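Side-chain contacts in CDP-glucose 4,6-dehydratase (Salmonella enterica subsp. enterica serovar Typhi, PDB 1WVG), which catalyses the NAD(+)-dependent dehydration of CDP-D-glucose to CDP-4-dehydro-6-deoxy-D-glucose, a step toward CDP-3,6-dideoxy-D-mannose for the lipopolysaccharide O-antigen: residues 322-325 with 326-330; 211-214 with 215-219; 331-334 with 335-338. One frame throughout, in Å; residues are numbered along the deposited sequence.

Contact 1 of 3, residues 322-325 with 326-330; sequences LTET and LSRIV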
loop_
_atom_site.group_PDB
_atom_site.type_symbol
_atom_site.label_atom_id
_atom_site.label_comp_id
_atom_site.label_asym_id
_atom_site.label_seq_id
_atom_site.Cartn_x
_atom_site.Cartn_y
_atom_site.Cartn_z
ATOM N N LEU A 322 -21.356 -8.997 22.905
ATOM C CA LEU A 322 -22.510 -8.738 22.070
ATOM C C LEU A 322 -23.783 -9.300 22.702
ATOM O O LEU A 322 -24.855 -8.699 22.818
ATOM C CB LEU A 322 -22.254 -9.323 20.661
ATOM C CG LEU A 322 -23.414 -9.044 19.724
ATOM C CD1 LEU A 322 -23.787 -7.574 19.849
ATOM C CD2 LEU A 322 -23.054 -9.329 18.276
ATOM N N THR A 323 -23.687 -10.527 23.129
ATOM C CA THR A 323 -24.878 -11.073 23.706
ATOM C C THR A 323 -25.321 -10.360 24.972
ATOM O O THR A 323 -26.509 -10.084 25.199
ATOM C CB THR A 323 -24.686 -12.575 23.899
ATOM O OG1 THR A 323 -24.260 -13.086 22.652
ATOM C CG2 THR A 323 -26.006 -13.218 24.301
ATOM N N GLU A 324 -24.349 -10.079 25.818
ATOM C CA GLU A 324 -24.633 -9.417 27.071
ATOM C C GLU A 324 -25.218 -8.063 26.746
ATOM O O GLU A 324 -26.250 -7.620 27.267
ATOM C CB GLU A 324 -23.321 -9.293 27.867
ATOM C CG GLU A 324 -23.175 -7.919 28.530
ATOM C CD GLU A 324 -23.725 -7.917 29.929
ATOM O OE1 GLU A 324 -24.925 -7.884 30.173
ATOM O OE2 GLU A 324 -22.781 -7.936 30.840
ATOM N N THR A 325 -24.533 -7.433 25.812
ATOM C CA THR A 325 -24.965 -6.166 25.342
ATOM C C THR A 325 -26.445 -6.255 24.882
ATOM O O THR A 325 -27.302 -5.553 25.412
ATOM C CB THR A 325 -23.935 -5.706 24.300
ATOM O OG1 THR A 325 -22.772 -5.273 25.015
ATOM C CG2 THR A 325 -24.491 -4.601 23.402
ATOM N N LEU A 326 -26.791 -7.152 23.944
ATOM C CA LEU A 326 -28.169 -7.288 23.479
ATOM C C LEU A 326 -29.139 -7.517 24.625
ATOM O O LEU A 326 -30.259 -7.002 24.701
ATOM C CB LEU A 326 -28.233 -8.433 22.463
ATOM C CG LEU A 326 -27.586 -8.031 21.146
ATOM C CD1 LEU A 326 -27.799 -9.149 20.141
ATOM C CD2 LEU A 326 -28.184 -6.723 20.612
ATOM N N SER A 327 -28.683 -8.294 25.568
ATOM C CA SER A 327 -29.532 -8.561 26.684
ATOM C C SER A 327 -29.882 -7.304 27.468
ATOM O O SER A 327 -31.035 -7.057 27.817
ATOM C CB SER A 327 -28.905 -9.610 27.548
ATOM O OG SER A 327 -29.631 -9.611 28.755
ATOM N N ARG A 328 -28.863 -6.495 27.718
ATOM C CA ARG A 328 -29.004 -5.248 28.438
ATOM C C ARG A 328 -29.865 -4.247 27.705
ATOM O O ARG A 328 -30.593 -3.512 28.353
ATOM C CB ARG A 328 -27.652 -4.610 28.717
ATOM C CG ARG A 328 -26.971 -5.251 29.909
ATOM C CD ARG A 328 -25.497 -4.860 30.011
ATOM N NE ARG A 328 -24.827 -5.330 31.234
ATOM C CZ ARG A 328 -25.060 -4.883 32.492
ATOM N NH1 ARG A 328 -25.948 -3.933 32.765
ATOM N NH2 ARG A 328 -24.369 -5.395 33.510
ATOM N N ILE A 329 -29.790 -4.205 26.373
ATOM C CA ILE A 329 -30.627 -3.263 25.614
ATOM C C ILE A 329 -32.110 -3.564 25.805
ATOM O O ILE A 329 -32.967 -2.671 25.880
ATOM C CB ILE A 329 -30.346 -3.384 24.127
ATOM C CG1 ILE A 329 -28.987 -2.792 23.864
ATOM C CG2 ILE A 329 -31.327 -2.650 23.234
ATOM C CD1 ILE A 329 -28.629 -2.931 22.388
ATOM N N VAL A 330 -32.383 -4.872 25.833
ATOM C CA VAL A 330 -33.723 -5.406 25.994
ATOM C C VAL A 330 -34.307 -5.054 27.344
ATOM O O VAL A 330 -35.404 -4.550 27.498
ATOM C CB VAL A 330 -33.665 -6.906 25.889
ATOM C CG1 VAL A 330 -34.846 -7.465 26.679
ATOM C CG2 VAL A 330 -33.729 -7.303 24.407
#

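Contact 2 of 3, residues 211-214 with 215-219; sequences ILRS and FENNQ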
loop_
_atom_site.group_PDB
_atom_site.type_symbol
_atom_site.label_atom_id
_atom_site.label_comp_id
_atom_site.label_asym_id
_atom_site.label_seq_id
_atom_site.Cartn_x
_atom_site.Cartn_y
_atom_site.Cartn_z
ATOM N N ILE A 211 -35.627 -2.351 15.357
ATOM C CA ILE A 211 -36.064 -3.594 15.913
ATOM C C ILE A 211 -36.929 -3.408 17.117
ATOM O O ILE A 211 -37.971 -4.042 17.257
ATOM C CB ILE A 211 -34.886 -4.433 16.306
ATOM C CG1 ILE A 211 -34.245 -5.074 15.073
ATOM C CG2 ILE A 211 -35.428 -5.479 17.236
ATOM C CD1 ILE A 211 -32.842 -5.644 15.372
ATOM N N LEU A 212 -36.470 -2.535 17.995
ATOM C CA LEU A 212 -37.180 -2.258 19.243
ATOM C C LEU A 212 -38.583 -1.685 19.046
ATOM O O LEU A 212 -39.516 -1.979 19.773
ATOM C CB LEU A 212 -36.347 -1.304 20.127
ATOM C CG LEU A 212 -35.175 -1.988 20.840
ATOM C CD1 LEU A 212 -34.352 -1.016 21.714
ATOM C CD2 LEU A 212 -35.718 -3.131 21.680
ATOM N N ARG A 213 -38.720 -0.842 18.039
ATOM C CA ARG A 213 -39.966 -0.183 17.719
ATOM C C ARG A 213 -41.015 -1.178 17.228
ATOM O O ARG A 213 -42.169 -1.111 17.656
ATOM C CB ARG A 213 -39.708 0.952 16.720
ATOM C CG ARG A 213 -40.961 1.718 16.301
ATOM C CD ARG A 213 -41.746 1.004 15.203
ATOM N NE ARG A 213 -43.168 1.395 15.123
ATOM C CZ ARG A 213 -44.174 0.567 14.800
ATOM N NH1 ARG A 213 -44.006 -0.735 14.532
ATOM N NH2 ARG A 213 -45.414 1.072 14.771
ATOM N N SER A 214 -40.599 -2.088 16.328
ATOM C CA SER A 214 -41.468 -3.133 15.784
ATOM C C SER A 214 -41.888 -4.084 16.870
ATOM O O SER A 214 -43.059 -4.399 17.058
ATOM C CB SER A 214 -40.722 -3.940 14.756
ATOM O OG SER A 214 -40.268 -3.059 13.739
ATOM N N PHE A 215 -40.912 -4.540 17.612
ATOM C CA PHE A 215 -41.265 -5.444 18.668
ATOM C C PHE A 215 -42.320 -4.883 19.596
ATOM O O PHE A 215 -43.314 -5.532 19.943
ATOM C CB PHE A 215 -40.032 -5.861 19.467
ATOM C CG PHE A 215 -39.216 -6.839 18.651
ATOM C CD1 PHE A 215 -39.494 -7.056 17.299
ATOM C CD2 PHE A 215 -38.151 -7.538 19.222
ATOM C CE1 PHE A 215 -38.745 -7.941 16.512
ATOM C CE2 PHE A 215 -37.394 -8.427 18.452
ATOM C CZ PHE A 215 -37.686 -8.635 17.100
ATOM N N GLU A 216 -42.028 -3.673 20.020
ATOM C CA GLU A 216 -42.848 -2.919 20.932
ATOM C C GLU A 216 -44.307 -2.952 20.524
ATOM O O GLU A 216 -45.175 -3.245 21.338
ATOM C CB GLU A 216 -42.403 -1.460 20.824
ATOM C CG GLU A 216 -41.769 -0.868 22.083
ATOM C CD GLU A 216 -41.875 0.626 22.004
ATOM O OE1 GLU A 216 -41.326 1.292 21.118
ATOM O OE2 GLU A 216 -42.671 1.131 22.937
ATOM N N ASN A 217 -44.506 -2.603 19.247
ATOM C CA ASN A 217 -45.794 -2.519 18.581
ATOM C C ASN A 217 -46.162 -3.790 17.890
ATOM O O ASN A 217 -46.676 -3.742 16.789
ATOM C CB ASN A 217 -45.847 -1.402 17.519
ATOM C CG ASN A 217 -45.679 -0.026 18.144
ATOM O OD1 ASN A 217 -45.889 0.162 19.351
ATOM N ND2 ASN A 217 -45.296 0.947 17.330
ATOM N N ASN A 218 -45.907 -4.898 18.552
ATOM C CA ASN A 218 -46.200 -6.226 18.040
ATOM C C ASN A 218 -46.235 -6.347 16.532
ATOM O O ASN A 218 -47.148 -6.956 15.976
ATOM C CB ASN A 218 -47.401 -6.909 18.716
ATOM C CG ASN A 218 -47.281 -6.870 20.227
ATOM O OD1 ASN A 218 -46.630 -7.758 20.845
ATOM N ND2 ASN A 218 -47.865 -5.810 20.819
ATOM N N GLN A 219 -45.227 -5.771 15.884
ATOM C CA GLN A 219 -45.094 -5.815 14.440
ATOM C C GLN A 219 -43.779 -6.498 14.117
ATOM O O GLN A 219 -42.929 -6.625 15.015
ATOM C CB GLN A 219 -45.116 -4.397 13.843
ATOM C CG GLN A 219 -46.522 -3.805 13.825
ATOM C CD GLN A 219 -46.644 -2.598 12.914
ATOM O OE1 GLN A 219 -45.847 -1.648 13.057
ATOM N NE2 GLN A 219 -47.634 -2.636 12.025
#

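Contact 3 of 3, residues 331-334 with 335-338; sequences KWHK and AWIR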
loop_
_atom_site.group_PDB
_atom_site.type_symbol
_atom_site.label_atom_id
_atom_site.label_comp_id
_atom_site.label_asym_id
_atom_site.label_seq_id
_atom_site.Cartn_x
_atom_site.Cartn_y
_atom_site.Cartn_z
ATOM N N LYS A 331 -33.530 -5.340 28.339
ATOM C CA LYS A 331 -33.916 -5.036 29.665
ATOM C C LYS A 331 -34.222 -3.583 29.754
ATOM O O LYS A 331 -35.253 -3.212 30.290
ATOM C CB LYS A 331 -32.798 -5.379 30.615
ATOM C CG LYS A 331 -32.960 -6.819 31.066
ATOM C CD LYS A 331 -31.854 -7.358 31.956
ATOM C CE LYS A 331 -31.803 -8.879 31.882
ATOM N NZ LYS A 331 -30.610 -9.458 32.545
ATOM N N TRP A 332 -33.323 -2.767 29.228
ATOM C CA TRP A 332 -33.501 -1.315 29.297
ATOM C C TRP A 332 -34.779 -0.856 28.637
ATOM O O TRP A 332 -35.572 -0.092 29.192
ATOM C CB TRP A 332 -32.276 -0.500 28.781
ATOM C CG TRP A 332 -32.221 0.983 29.104
ATOM C CD1 TRP A 332 -31.413 1.623 30.038
ATOM C CD2 TRP A 332 -32.971 2.029 28.468
ATOM N NE1 TRP A 332 -31.596 3.000 30.016
ATOM C CE2 TRP A 332 -32.549 3.264 29.052
ATOM C CE3 TRP A 332 -33.963 2.030 27.488
ATOM C CZ2 TRP A 332 -33.138 4.458 28.675
ATOM C CZ3 TRP A 332 -34.502 3.232 27.098
ATOM C CH2 TRP A 332 -34.096 4.423 27.684
ATOM N N HIS A 333 -34.975 -1.318 27.425
ATOM C CA HIS A 333 -36.144 -0.923 26.687
ATOM C C HIS A 333 -37.454 -1.237 27.410
ATOM O O HIS A 333 -38.363 -0.407 27.496
ATOM C CB HIS A 333 -36.114 -1.485 25.272
ATOM C CG HIS A 333 -36.954 -0.679 24.362
ATOM N ND1 HIS A 333 -36.556 0.584 23.958
ATOM C CD2 HIS A 333 -38.150 -0.988 23.779
ATOM C CE1 HIS A 333 -37.519 1.028 23.139
ATOM N NE2 HIS A 333 -38.483 0.098 23.008
ATOM N N LYS A 334 -37.541 -2.451 27.930
ATOM C CA LYS A 334 -38.715 -2.903 28.638
ATOM C C LYS A 334 -38.959 -2.087 29.905
ATOM O O LYS A 334 -40.081 -1.648 30.149
ATOM C CB LYS A 334 -38.654 -4.402 28.888
ATOM C CG LYS A 334 -38.775 -5.178 27.587
ATOM C CD LYS A 334 -38.873 -6.694 27.782
ATOM C CE LYS A 334 -39.336 -7.433 26.523
ATOM N NZ LYS A 334 -39.639 -8.851 26.758
ATOM N N ALA A 335 -37.915 -1.874 30.707
ATOM C CA ALA A 335 -38.075 -1.091 31.925
ATOM C C ALA A 335 -38.725 0.254 31.634
ATOM O O ALA A 335 -39.612 0.734 32.332
ATOM C CB ALA A 335 -36.734 -0.896 32.603
ATOM N N TRP A 336 -38.246 0.840 30.555
ATOM C CA TRP A 336 -38.707 2.107 30.104
ATOM C C TRP A 336 -40.177 2.003 29.839
ATOM O O TRP A 336 -40.997 2.823 30.251
ATOM C CB TRP A 336 -38.024 2.409 28.759
ATOM C CG TRP A 336 -38.600 3.640 28.146
ATOM C CD1 TRP A 336 -38.639 4.856 28.754
ATOM C CD2 TRP A 336 -39.251 3.790 26.873
ATOM N NE1 TRP A 336 -39.242 5.764 27.931
ATOM C CE2 TRP A 336 -39.630 5.147 26.770
ATOM C CE3 TRP A 336 -39.518 2.929 25.807
ATOM C CZ2 TRP A 336 -40.311 5.652 25.657
ATOM C CZ3 TRP A 336 -40.169 3.428 24.701
ATOM C CH2 TRP A 336 -40.553 4.772 24.623
ATOM N N ILE A 337 -40.461 0.942 29.113
ATOM C CA ILE A 337 -41.794 0.597 28.690
ATOM C C ILE A 337 -42.808 0.505 29.833
ATOM O O ILE A 337 -43.920 1.056 29.738
ATOM C CB ILE A 337 -41.754 -0.635 27.812
ATOM C CG1 ILE A 337 -41.871 -0.222 26.347
ATOM C CG2 ILE A 337 -42.834 -1.634 28.228
ATOM C CD1 ILE A 337 -41.475 -1.344 25.384
ATOM N N ARG A 338 -42.397 -0.175 30.904
ATOM C CA ARG A 338 -43.186 -0.368 32.100
ATOM C C ARG A 338 -43.203 0.887 32.920
ATOM O O ARG A 338 -43.724 0.890 34.029
ATOM C CB ARG A 338 -42.624 -1.421 33.030
ATOM C CG ARG A 338 -41.728 -2.441 32.373
ATOM C CD ARG A 338 -41.390 -3.558 33.347
ATOM N NE ARG A 338 -40.248 -3.243 34.194
ATOM C CZ ARG A 338 -39.062 -3.842 34.025
ATOM N NH1 ARG A 338 -38.852 -4.748 33.059
ATOM N NH2 ARG A 338 -38.037 -3.522 34.821
#

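Contact 1 of 3, residues 322-325 with 326-330
The carboxylate of Glu324 and the guanidinium of Arg328, one helical turn apart, meet with their planes 44° from each other, so the pair is neither coplanar nor stacked. Glu324 OE1 comes in obliquely to the guanidinium and makes the salt bridge, 2.8 Å from Arg328 NE. The second oxygen, OE2, lies at the edge of the guanidinium and in its plane, but at 3.3 Å from Arg328 NE it is the more distant of the two. Arg328 runs extended from CG to NE, whereas Glu324 folds at its second torsion (chi2 92°), which brings the carboxylate back alongside the arginine stem, with OE1 3.1 Å from Arg328 CD. The far end of the guanidinium is held elsewhere, NH1 by Glu349 and Asp352, while Trp320 adds a cation-pi contact; several acidic groups thus share one positive charge.

This is the i to i+4 spacing of an alpha-helix, here the first turns of helix 322-337 in a Rossmann-fold dehydratase of the short-chain dehydrogenase/reductase class. Four successive backbone bonds document it, the straightest being Leu326 N to Leu322 O, with an N-H...O angle of 177°. On the buried flank the chemistry is apolar. Leu322 and Leu326 lie side by side and point the same way, the CD1 branch of Leu322 reaching 4.0 Å from Leu326 CG. The first and second torsions of Leu322 together set that branch toward Leu326. Beyond them, Phe274, Met279 and Leu282 of helix 272-283 receive the leucines, while Ile197 of strand 187-197 touches Thr325, Leu326 and Ile329.

Contact 2 of 3, residues 211-214 with 215-219
Gln219 OE1 is approached by two nitrogens of the Arg213 guanidinium. The stronger bond comes from Arg213 NH1, at a short 2.5 Å from Gln219 OE1; it reaches a lone pair in the carbonyl plane, though the oxygen is tilted out of the guanidinium plane and the N-H...O angle is only 142°. The second, from Arg213 NH2 at 3.2 Å from Gln219 OE1, is weak. Guanidinium and amide planes are set obliquely to each other. A bend at the second torsion of Arg213 (chi2 -82°) turns its chain toward the segment 215-219. The Asn217 side chain lies over one guanidinium face, its amide plane nearly perpendicular to it, but ND2 sits too close to the guanidinium in the model for anything to rest on it.

These bonds span the C-terminal end of helix 207-216, where Asn217 is the first residue to leave helical geometry and Asn218 takes a left-handed backbone conformation. The end is a Schellman motif: Gln219 N reaches Ser214 O at 2.8 Å, and Asn218 N to Phe215 O is its weak inner bond, while Asn217 N still bonds to Arg213 O.

On the buried flank, Ile211 CG2 rests over the face of the Phe215 ring, 3.8 Å from its centroid and 14° off the normal: a CH-pi contact. The same ring meets Trp283 of helix 272-283 and Val221 of strand 221-223. The Ile211 side chain lies about 6 Å from the bound CDP-xylose.

Contact 3 of 3, residues 331-334 with 335-338
Trp332, His333 and Trp336 form the tight part of this contact, an aromatic cluster on one flank of the helix. The His333 ring carries Trp336 CE3 over one face, offset toward the rim, with His333 CE1 3.8 Å from Trp336 CE3. The two side chains run alongside each other, yet their planes meet at 49°, too oblique for either a stack or an edge-to-face pair. Trp332 is turned differently: its six-membered ring is within 21° of parallel to the five-membered ring of Trp336, but the centroids are 5.7 Å apart and the rings barely overlap. Its nearest touch on the neighbour is through Trp332 CZ3, 4.0 Å from Trp336 CB. In Trp336, CG stands anti to the backbone N (chi1 173°).

The cluster occupies the last turns of helix 322-337, where it packs against helices 207-216 and 342-355. Trp202 meets the Trp336 ring edge-to-face, and Ser346 OG bonds to Trp332 NE1. Lys334 extends to Trp283, whose carbonyl accepts NZ and whose ring gives a cation-pi contact.

Toward solvent the packing thins. Ile337, though exposed, lays CD1 3.7 Å from His333 CD2. The exposed Lys331 chain, by contrast, leads away from residues 335-338, although its carbonyl still accepts Ala335 N at 3.0 Å from Lys331 O. Arg338, just past the helix end, is poorly ordered; its modelled guanidinium lies above Ala335 CA, with NH2 paired to Glu340.

How the contacts relate
Contacts 1 and 3 are successive parts of one helix, 322-337, while contact 2 lies on helix 207-216, which packs against it. Contact 2 bridges them: Leu212 CD1 lies 3.8 Å from Ile329 CG2 of contact 1, and Glu216 CG lies 3.3 Å from Ile337 CD1 of contact 3. Each combines a buried flank with a more accessible one, but the chemistry differs. In contact 1 aliphatic packing faces inward and a partly exposed ion pair faces outward; in contact 2 an aliphatic–aromatic pair faces inward and an arginine–amide pair spans the exposed helix end; in contact 3 aromatic packing dominates, and its lysine and arginine find their polar partners outside the segments.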